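Local structure of nucleoporin NUP82 (Chaetomium thermophilum, 5CWW) at residues 471-476 / 516-521; 523-528 / 535-540. The protein probably serves as a structural component of the nuclear pore complex that also helps dock transport factors, this chain being its N-terminal beta-propeller part. All blocks are in the same frame, centred on the assembly; numbering follows the deposited sequence.

Interaction 1. Residues 471-476 / 516-521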
ATOM      1  N   LEU B 471      -8.307  14.194   8.886  1.00 46.17           N
ATOM      2  CA  LEU B 471      -8.978  15.454   8.576  1.00 46.95           C
ATOM      3  C   LEU B 471      -8.788  15.810   7.109  1.00 46.19           C
ATOM      4  O   LEU B 471      -7.674  16.094   6.672  1.00 45.01           O
ATOM      5  CB  LEU B 471      -8.447  16.585   9.464  1.00 48.95           C
ATOM      6  CG  LEU B 471      -8.931  18.005   9.135  1.00 51.70           C
ATOM      7  CD1 LEU B 471     -10.447  18.103   9.204  1.00 53.79           C
ATOM      8  CD2 LEU B 471      -8.289  19.019  10.070  1.00 52.71           C
ATOM      9  N   THR B 472      -9.879  15.797   6.351  1.00 48.99           N
ATOM     10  CA  THR B 472      -9.829  16.211   4.957  1.00 52.08           C
ATOM     11  C   THR B 472      -9.603  17.715   4.896  1.00 53.60           C
ATOM     12  O   THR B 472     -10.474  18.496   5.277  1.00 56.45           O
ATOM     13  CB  THR B 472     -11.123  15.854   4.201  1.00 53.75           C
ATOM     14  OG1 THR B 472     -11.453  14.478   4.427  1.00 54.56           O
ATOM     15  CG2 THR B 472     -10.956  16.091   2.708  1.00 53.45           C
ATOM     16  N   PHE B 473      -8.428  18.117   4.426  1.00 53.02           N
ATOM     17  CA  PHE B 473      -8.087  19.529   4.347  1.00 56.22           C
ATOM     18  C   PHE B 473      -8.513  20.126   3.014  1.00 55.73           C
ATOM     19  O   PHE B 473      -9.033  21.240   2.961  1.00 55.64           O
ATOM     20  CB  PHE B 473      -6.586  19.739   4.544  1.00 59.45           C
ATOM     21  CG  PHE B 473      -6.115  21.088   4.094  1.00 66.73           C
ATOM     22  CD1 PHE B 473      -6.436  22.224   4.816  1.00 70.48           C
ATOM     23  CD2 PHE B 473      -5.366  21.222   2.936  1.00 71.04           C
ATOM     24  CE1 PHE B 473      -6.015  23.471   4.396  1.00 72.93           C
ATOM     25  CE2 PHE B 473      -4.939  22.466   2.512  1.00 73.49           C
ATOM     26  CZ  PHE B 473      -5.267  23.592   3.240  1.00 74.94           C
ATOM     27  N   GLN B 474      -8.301  19.374   1.941  1.00 56.28           N
ATOM     28  CA  GLN B 474      -8.578  19.871   0.603  1.00 57.40           C
ATOM     29  C   GLN B 474      -8.804  18.728  -0.385  1.00 55.56           C
ATOM     30  O   GLN B 474      -8.212  17.654  -0.262  1.00 55.43           O
ATOM     31  CB  GLN B 474      -7.427  20.765   0.136  1.00 60.26           C
ATOM     32  CG  GLN B 474      -7.616  21.368  -1.238  1.00 65.35           C
ATOM     33  CD  GLN B 474      -6.487  22.310  -1.612  1.00 69.35           C
ATOM     34  OE1 GLN B 474      -5.417  22.289  -1.003  1.00 69.51           O
ATOM     35  NE2 GLN B 474      -6.724  23.148  -2.615  1.00 72.91           N
ATOM     36  N   THR B 475      -9.670  18.978  -1.362  1.00 54.95           N
ATOM     37  CA  THR B 475      -9.958  18.021  -2.419  1.00 54.48           C
ATOM     38  C   THR B 475     -10.064  18.771  -3.737  1.00 55.18           C
ATOM     39  O   THR B 475     -10.785  19.762  -3.825  1.00 57.30           O
ATOM     40  CB  THR B 475     -11.274  17.255  -2.160  1.00 56.53           C
ATOM     41  OG1 THR B 475     -11.262  16.701  -0.838  1.00 57.43           O
ATOM     42  CG2 THR B 475     -11.464  16.137  -3.179  1.00 56.72           C
ATOM     43  N   PHE B 476      -9.351  18.313  -4.760  1.00 53.41           N
ATOM     44  CA  PHE B 476      -9.408  18.974  -6.060  1.00 55.37           C
ATOM     45  C   PHE B 476      -9.182  18.012  -7.222  1.00 55.07           C
ATOM     46  O   PHE B 476      -8.459  17.023  -7.096  1.00 53.75           O
ATOM     47  CB  PHE B 476      -8.379  20.109  -6.120  1.00 57.74           C
ATOM     48  CG  PHE B 476      -6.967  19.670  -5.836  1.00 57.65           C
ATOM     49  CD1 PHE B 476      -6.166  19.166  -6.848  1.00 58.26           C
ATOM     50  CD2 PHE B 476      -6.438  19.773  -4.560  1.00 57.73           C
ATOM     51  CE1 PHE B 476      -4.867  18.770  -6.591  1.00 55.93           C
ATOM     52  CE2 PHE B 476      -5.139  19.378  -4.297  1.00 56.75           C
ATOM     53  CZ  PHE B 476      -4.354  18.874  -5.314  1.00 55.81           C
ATOM     54  N   THR B 516       3.526  23.650  -0.107  1.00 62.22           N
ATOM     55  CA  THR B 516       4.221  24.807   0.447  1.00 67.96           C
ATOM     56  C   THR B 516       3.731  26.071  -0.248  1.00 72.52           C
ATOM     57  O   THR B 516       3.303  26.013  -1.398  1.00 72.19           O
ATOM     58  CB  THR B 516       5.748  24.696   0.282  1.00 70.68           C
ATOM     59  OG1 THR B 516       6.085  24.720  -1.111  1.00 73.68           O
ATOM     60  CG2 THR B 516       6.269  23.412   0.911  1.00 69.03           C
ATOM     61  N   PRO B 517       3.792  27.224   0.443  1.00 80.20           N
ATOM     62  CA  PRO B 517       4.270  27.400   1.819  1.00 81.58           C
ATOM     63  C   PRO B 517       3.199  27.119   2.873  1.00 76.00           C
ATOM     64  O   PRO B 517       3.442  27.351   4.057  1.00 78.11           O
ATOM     65  CB  PRO B 517       4.685  28.872   1.850  1.00 85.61           C
ATOM     66  CG  PRO B 517       3.764  29.527   0.894  1.00 87.11           C
ATOM     67  CD  PRO B 517       3.516  28.520  -0.203  1.00 85.13           C
ATOM     68  N   TRP B 518       2.038  26.629   2.450  1.00 66.22           N
ATOM     69  CA  TRP B 518       0.912  26.455   3.364  1.00 69.62           C
ATOM     70  C   TRP B 518       1.236  25.558   4.557  1.00 57.26           C
ATOM     71  O   TRP B 518       0.783  25.825   5.671  1.00 55.30           O
ATOM     72  CB  TRP B 518      -0.295  25.885   2.620  1.00 78.25           C
ATOM     73  CG  TRP B 518      -1.350  25.400   3.554  1.00 95.50           C
ATOM     74  CD1 TRP B 518      -2.323  26.143   4.153  1.00103.37           C
ATOM     75  CD2 TRP B 518      -1.529  24.055   4.014  1.00104.18           C
ATOM     76  NE1 TRP B 518      -3.100  25.343   4.957  1.00106.93           N
ATOM     77  CE2 TRP B 518      -2.630  24.057   4.890  1.00108.17           C
ATOM     78  CE3 TRP B 518      -0.864  22.851   3.769  1.00107.77           C
ATOM     79  CZ2 TRP B 518      -3.084  22.900   5.519  1.00111.12           C
ATOM     80  CZ3 TRP B 518      -1.317  21.704   4.393  1.00109.58           C
ATOM     81  CH2 TRP B 518      -2.416  21.736   5.258  1.00110.97           C
ATOM     82  N   VAL B 519       2.007  24.498   4.333  1.00 57.15           N
ATOM     83  CA  VAL B 519       2.357  23.580   5.415  1.00 56.74           C
ATOM     84  C   VAL B 519       3.282  24.262   6.417  1.00 56.28           C
ATOM     85  O   VAL B 519       3.242  23.971   7.612  1.00 55.19           O
ATOM     86  CB  VAL B 519       3.038  22.288   4.894  1.00 53.23           C
ATOM     87  CG1 VAL B 519       2.051  21.439   4.120  1.00 52.07           C
ATOM     88  CG2 VAL B 519       4.264  22.610   4.048  1.00 54.09           C
ATOM     89  N   PHE B 520       4.112  25.175   5.922  1.00 58.18           N
ATOM     90  CA  PHE B 520       5.017  25.932   6.777  1.00 59.19           C
ATOM     91  C   PHE B 520       4.258  26.943   7.639  1.00 58.58           C
ATOM     92  O   PHE B 520       4.640  27.198   8.780  1.00 60.28           O
ATOM     93  CB  PHE B 520       6.073  26.650   5.931  1.00 65.13           C
ATOM     94  CG  PHE B 520       6.982  25.719   5.173  1.00 67.93           C
ATOM     95  CD1 PHE B 520       7.552  24.618   5.794  1.00 69.11           C
ATOM     96  CD2 PHE B 520       7.264  25.944   3.836  1.00 68.90           C
ATOM     97  CE1 PHE B 520       8.388  23.764   5.094  1.00 70.21           C
ATOM     98  CE2 PHE B 520       8.098  25.094   3.133  1.00 70.60           C
ATOM     99  CZ  PHE B 520       8.661  24.003   3.763  1.00 70.82           C
ATOM    100  N   ARG B 521       3.191  27.519   7.094  1.00 58.34           N
ATOM    101  CA  ARG B 521       2.386  28.476   7.849  1.00 60.13           C
ATOM    102  C   ARG B 521       1.637  27.778   8.980  1.00 55.54           C
ATOM    103  O   ARG B 521       1.467  28.342  10.061  1.00 52.90           O
ATOM    104  CB  ARG B 521       1.391  29.204   6.939  1.00 67.34           C
ATOM    105  CG  ARG B 521       2.032  30.038   5.841  1.00 78.36           C
ATOM    106  CD  ARG B 521       1.008  30.945   5.177  1.00 88.51           C
ATOM    107  NE  ARG B 521       1.323  31.208   3.775  1.00 98.13           N
ATOM    108  CZ  ARG B 521       2.203  32.113   3.358  1.00107.97           C
ATOM    109  NH1 ARG B 521       2.873  32.855   4.230  1.00112.62           N
ATOM    110  NH2 ARG B 521       2.417  32.276   2.059  1.00110.98           N
TER
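Just before W518, whose indole stacks on the ring of F473, the carbonyl oxygen of P517 is gripped by two backbone N-H groups of the helix that carries the indole. R521 N lies 3.1 Å from P517 O, and a weaker bond joins F520 N to P517 O at 2.9 Å. P517, preceded by a cis peptide bond, occupies the N-cap position of helix 518-526. From the helix's first turn W518 reaches out to F473, which comes from the opposite direction. Each residue holds its CG anti to the backbone N, F473 with chi1 164° and W518 with chi1 167°, and this extends both rings across the interval between strand and helix, where the nearest CA atoms, of F473 and V519, stand 11.3 Å apart. The rings form an offset stack: the centroids of the F473 ring and the W518 six-membered ring are 3.9 Å apart, with planes inclined by 25°. CZ2 of W518 sits over the centre of the phenyl face, whereas CZ of F473 lies toward the rim of the indole. L441 and L541 also touch W518, and an apolar side chain of another protein packs on F473. With an alanine in place of F473, the indole would probably lose the cover over this face and be freer to turn. On the strand side F473 and Q474 both pair with I439, a classic beta bulge, in a strand of a beta-propeller blade against which a helix inserted in the following blade packs.

Interaction 2. Residues 523-528 / 535-540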
ATOM      1  N   GLU B 523       2.657  24.965  10.495  1.00 55.37           N
ATOM      2  CA  GLU B 523       3.663  24.560  11.471  1.00 56.92           C
ATOM      3  C   GLU B 523       4.089  25.733  12.353  1.00 57.75           C
ATOM      4  O   GLU B 523       4.304  25.566  13.554  1.00 57.21           O
ATOM      5  CB  GLU B 523       4.886  23.963  10.769  1.00 58.62           C
ATOM      6  CG  GLU B 523       6.016  23.559  11.718  1.00 59.92           C
ATOM      7  CD  GLU B 523       5.610  22.468  12.695  1.00 59.03           C
ATOM      8  OE1 GLU B 523       4.600  21.781  12.439  1.00 58.55           O
ATOM      9  OE2 GLU B 523       6.298  22.302  13.724  1.00 57.42           O
ATOM     10  N   SER B 524       4.216  26.915  11.757  1.00 58.51           N
ATOM     11  CA  SER B 524       4.609  28.098  12.516  1.00 62.42           C
ATOM     12  C   SER B 524       3.547  28.431  13.558  1.00 56.41           C
ATOM     13  O   SER B 524       3.866  28.834  14.675  1.00 55.09           O
ATOM     14  CB  SER B 524       4.837  29.293  11.589  1.00 72.38           C
ATOM     15  OG  SER B 524       3.637  29.673  10.942  1.00 77.90           O
ATOM     16  N   GLU B 525       2.282  28.255  13.194  1.00 52.94           N
ATOM     17  CA  GLU B 525       1.193  28.464  14.137  1.00 54.21           C
ATOM     18  C   GLU B 525       1.213  27.419  15.250  1.00 54.10           C
ATOM     19  O   GLU B 525       0.901  27.724  16.401  1.00 54.14           O
ATOM     20  CB  GLU B 525      -0.156  28.437  13.421  1.00 55.55           C
ATOM     21  CG  GLU B 525      -1.312  28.893  14.296  1.00 58.41           C
ATOM     22  CD  GLU B 525      -1.091  30.281  14.870  1.00 62.46           C
ATOM     23  OE1 GLU B 525      -0.520  31.135  14.158  1.00 63.69           O
ATOM     24  OE2 GLU B 525      -1.480  30.514  16.035  1.00 65.61           O
ATOM     25  N   LEU B 526       1.577  26.187  14.908  1.00 55.47           N
ATOM     26  CA  LEU B 526       1.688  25.126  15.904  1.00 55.76           C
ATOM     27  C   LEU B 526       2.825  25.418  16.877  1.00 57.59           C
ATOM     28  O   LEU B 526       2.757  25.053  18.051  1.00 59.44           O
ATOM     29  CB  LEU B 526       1.910  23.767  15.233  1.00 54.83           C
ATOM     30  CG  LEU B 526       0.715  23.193  14.466  1.00 52.02           C
ATOM     31  CD1 LEU B 526       1.138  21.988  13.637  1.00 52.20           C
ATOM     32  CD2 LEU B 526      -0.416  22.816  15.418  1.00 52.81           C
ATOM     33  N   GLN B 527       3.864  26.084  16.385  1.00 57.04           N
ATOM     34  CA  GLN B 527       5.004  26.457  17.215  1.00 58.48           C
ATOM     35  C   GLN B 527       4.886  27.891  17.727  1.00 58.49           C
ATOM     36  O   GLN B 527       5.838  28.429  18.288  1.00 58.79           O
ATOM     37  CB  GLN B 527       6.303  26.292  16.425  1.00 63.00           C
ATOM     38  CG  GLN B 527       6.621  24.853  16.056  1.00 69.25           C
ATOM     39  CD  GLN B 527       7.945  24.714  15.327  1.00 77.12           C
ATOM     40  OE1 GLN B 527       8.652  25.697  15.106  1.00 81.97           O
ATOM     41  NE2 GLN B 527       8.282  23.488  14.939  1.00 79.26           N
ATOM     42  N   SER B 528       3.719  28.501  17.533  1.00 56.09           N
ATOM     43  CA  SER B 528       3.515  29.909  17.873  1.00 59.06           C
ATOM     44  C   SER B 528       3.857  30.220  19.324  1.00 60.59           C
ATOM     45  O   SER B 528       3.495  29.479  20.236  1.00 59.79           O
ATOM     46  CB  SER B 528       2.071  30.324  17.596  1.00 60.19           C
ATOM     47  OG  SER B 528       1.879  31.702  17.884  1.00 62.75           O
ATOM     48  N   GLU B 535      -7.243  31.317  17.077  1.00 65.60           N
ATOM     49  CA  GLU B 535      -8.438  31.079  16.273  1.00 67.22           C
ATOM     50  C   GLU B 535      -8.527  32.069  15.118  1.00 68.75           C
ATOM     51  O   GLU B 535      -9.006  31.734  14.034  1.00 68.64           O
ATOM     52  CB  GLU B 535      -9.698  31.167  17.139  1.00 70.84           C
ATOM     53  CG  GLU B 535     -10.977  30.800  16.394  1.00 75.27           C
ATOM     54  CD  GLU B 535     -12.194  30.753  17.300  1.00 80.38           C
ATOM     55  OE1 GLU B 535     -13.319  30.603  16.776  1.00 81.95           O
ATOM     56  OE2 GLU B 535     -12.028  30.865  18.532  1.00 83.61           O
ATOM     57  N   PHE B 536      -8.054  33.289  15.352  1.00 66.96           N
ATOM     58  CA  PHE B 536      -8.050  34.314  14.319  1.00 65.02           C
ATOM     59  C   PHE B 536      -7.090  33.943  13.193  1.00 61.58           C
ATOM     60  O   PHE B 536      -7.456  33.980  12.020  1.00 59.41           O
ATOM     61  CB  PHE B 536      -7.665  35.671  14.914  1.00 70.61           C
ATOM     62  CG  PHE B 536      -7.501  36.754  13.890  1.00 75.04           C
ATOM     63  CD1 PHE B 536      -8.602  37.441  13.406  1.00 77.73           C
ATOM     64  CD2 PHE B 536      -6.245  37.083  13.407  1.00 76.00           C
ATOM     65  CE1 PHE B 536      -8.455  38.439  12.461  1.00 81.40           C
ATOM     66  CE2 PHE B 536      -6.090  38.081  12.461  1.00 79.35           C
ATOM     67  CZ  PHE B 536      -7.197  38.760  11.988  1.00 81.97           C
ATOM     68  N   ARG B 537      -5.862  33.585  13.555  1.00 61.05           N
ATOM     69  CA  ARG B 537      -4.835  33.267  12.565  1.00 62.40           C
ATOM     70  C   ARG B 537      -5.119  31.956  11.831  1.00 61.55           C
ATOM     71  O   ARG B 537      -4.803  31.826  10.649  1.00 62.90           O
ATOM     72  CB  ARG B 537      -3.457  33.214  13.234  1.00 63.88           C
ATOM     73  CG  ARG B 537      -2.968  34.579  13.714  1.00 66.41           C
ATOM     74  CD  ARG B 537      -1.528  34.532  14.204  1.00 67.51           C
ATOM     75  NE  ARG B 537      -1.365  33.625  15.336  1.00 66.55           N
ATOM     76  CZ  ARG B 537      -1.548  33.965  16.609  1.00 68.58           C
ATOM     77  NH1 ARG B 537      -1.907  35.201  16.932  1.00 70.73           N
ATOM     78  NH2 ARG B 537      -1.377  33.061  17.564  1.00 69.13           N
ATOM     79  N   ILE B 538      -5.711  30.986  12.522  1.00 59.79           N
ATOM     80  CA  ILE B 538      -6.068  29.717  11.888  1.00 64.13           C
ATOM     81  C   ILE B 538      -7.163  29.927  10.846  1.00 65.36           C
ATOM     82  O   ILE B 538      -7.180  29.262   9.809  1.00 62.74           O
ATOM     83  CB  ILE B 538      -6.535  28.666  12.926  1.00 65.84           C
ATOM     84  CG1 ILE B 538      -5.354  28.193  13.782  1.00 68.95           C
ATOM     85  CG2 ILE B 538      -7.178  27.456  12.245  1.00 67.72           C
ATOM     86  CD1 ILE B 538      -4.290  27.399  13.025  1.00 68.73           C
ATOM     87  N   ASP B 539      -8.077  30.849  11.126  1.00 75.91           N
ATOM     88  CA  ASP B 539      -9.187  31.111  10.221  1.00 83.18           C
ATOM     89  C   ASP B 539      -8.674  31.630   8.882  1.00 79.23           C
ATOM     90  O   ASP B 539      -9.200  31.275   7.829  1.00 81.42           O
ATOM     91  CB  ASP B 539     -10.160  32.112  10.840  1.00 93.11           C
ATOM     92  CG  ASP B 539     -11.284  32.484   9.899  1.00100.38           C
ATOM     93  OD1 ASP B 539     -12.263  31.713   9.810  1.00102.32           O
ATOM     94  OD2 ASP B 539     -11.191  33.548   9.248  1.00103.94           O
ATOM     95  N   LEU B 540      -7.646  32.470   8.931  1.00 75.94           N
ATOM     96  CA  LEU B 540      -7.034  33.006   7.720  1.00 73.43           C
ATOM     97  C   LEU B 540      -6.344  31.899   6.933  1.00 71.60           C
ATOM     98  O   LEU B 540      -6.412  31.861   5.704  1.00 71.13           O
ATOM     99  CB  LEU B 540      -6.030  34.104   8.072  1.00 73.15           C
ATOM    100  CG  LEU B 540      -6.591  35.277   8.878  1.00 75.24           C
ATOM    101  CD1 LEU B 540      -5.496  36.287   9.185  1.00 78.31           C
ATOM    102  CD2 LEU B 540      -7.739  35.945   8.140  1.00 76.73           C
TER
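E525 turns its CG anti to the backbone N (chi1 -170°) and then bends at its second torsion, while R537 folds back at chi3 (-61°), and together these turns bring carboxylate and guanidinium side by side. The two side chains cross at about a right angle. R537 grips the carboxylate side-on with two nitrogens, one for each oxygen: NE gives a nearly straight bond to E525 OE1 at 2.9 Å, and NH2 a more bent one to E525 OE2 at 3.0 Å. OE1 lies in the guanidinium plane but is approached on its syn side from somewhat outside the carboxylate plane; OE2 uses its syn lone pair. The carboxylate and guanidinium planes are 36° apart. This bidentate salt bridge spans an antiparallel helical hairpin, helices 518-526 and 534-543, placed between the last two strands of a propeller blade. The aliphatic part of E525 contributes as well, its CG meeting I538 CD1 at 3.6 Å, so that the glutamate packs on one helix residue and pairs with its neighbour. R537 has a further partner in the connecting loop, NH1 donating to the carbonyl of A532, which should help fix the rotation of the guanidinium. Beside it, S528 OG lies 3.5 Å from R537 NH2 and is hydrogen-bonded to S530 N, while the S528 carbonyl accepts a bond from a basic side chain of another protein's chain.

In the fold
Following the chain from the N terminus, strand 469-476 supplies the first half of interaction 1, which closes only after strands 491-494, 501-506 and 509-514 have been laid down and helix 518-526 begins. Interaction 2 opens farther along that same helix and closes after the short loop to helix 534-543, before strand 548-554 completes the blade. The two contacts therefore neither nest nor cross but run in series, their centres 13 Å apart. Helix 518-526 is their common element: its start is tied to the preceding sheet and its end to its partner helix, so the hairpin is joined to the neighbouring propeller blade.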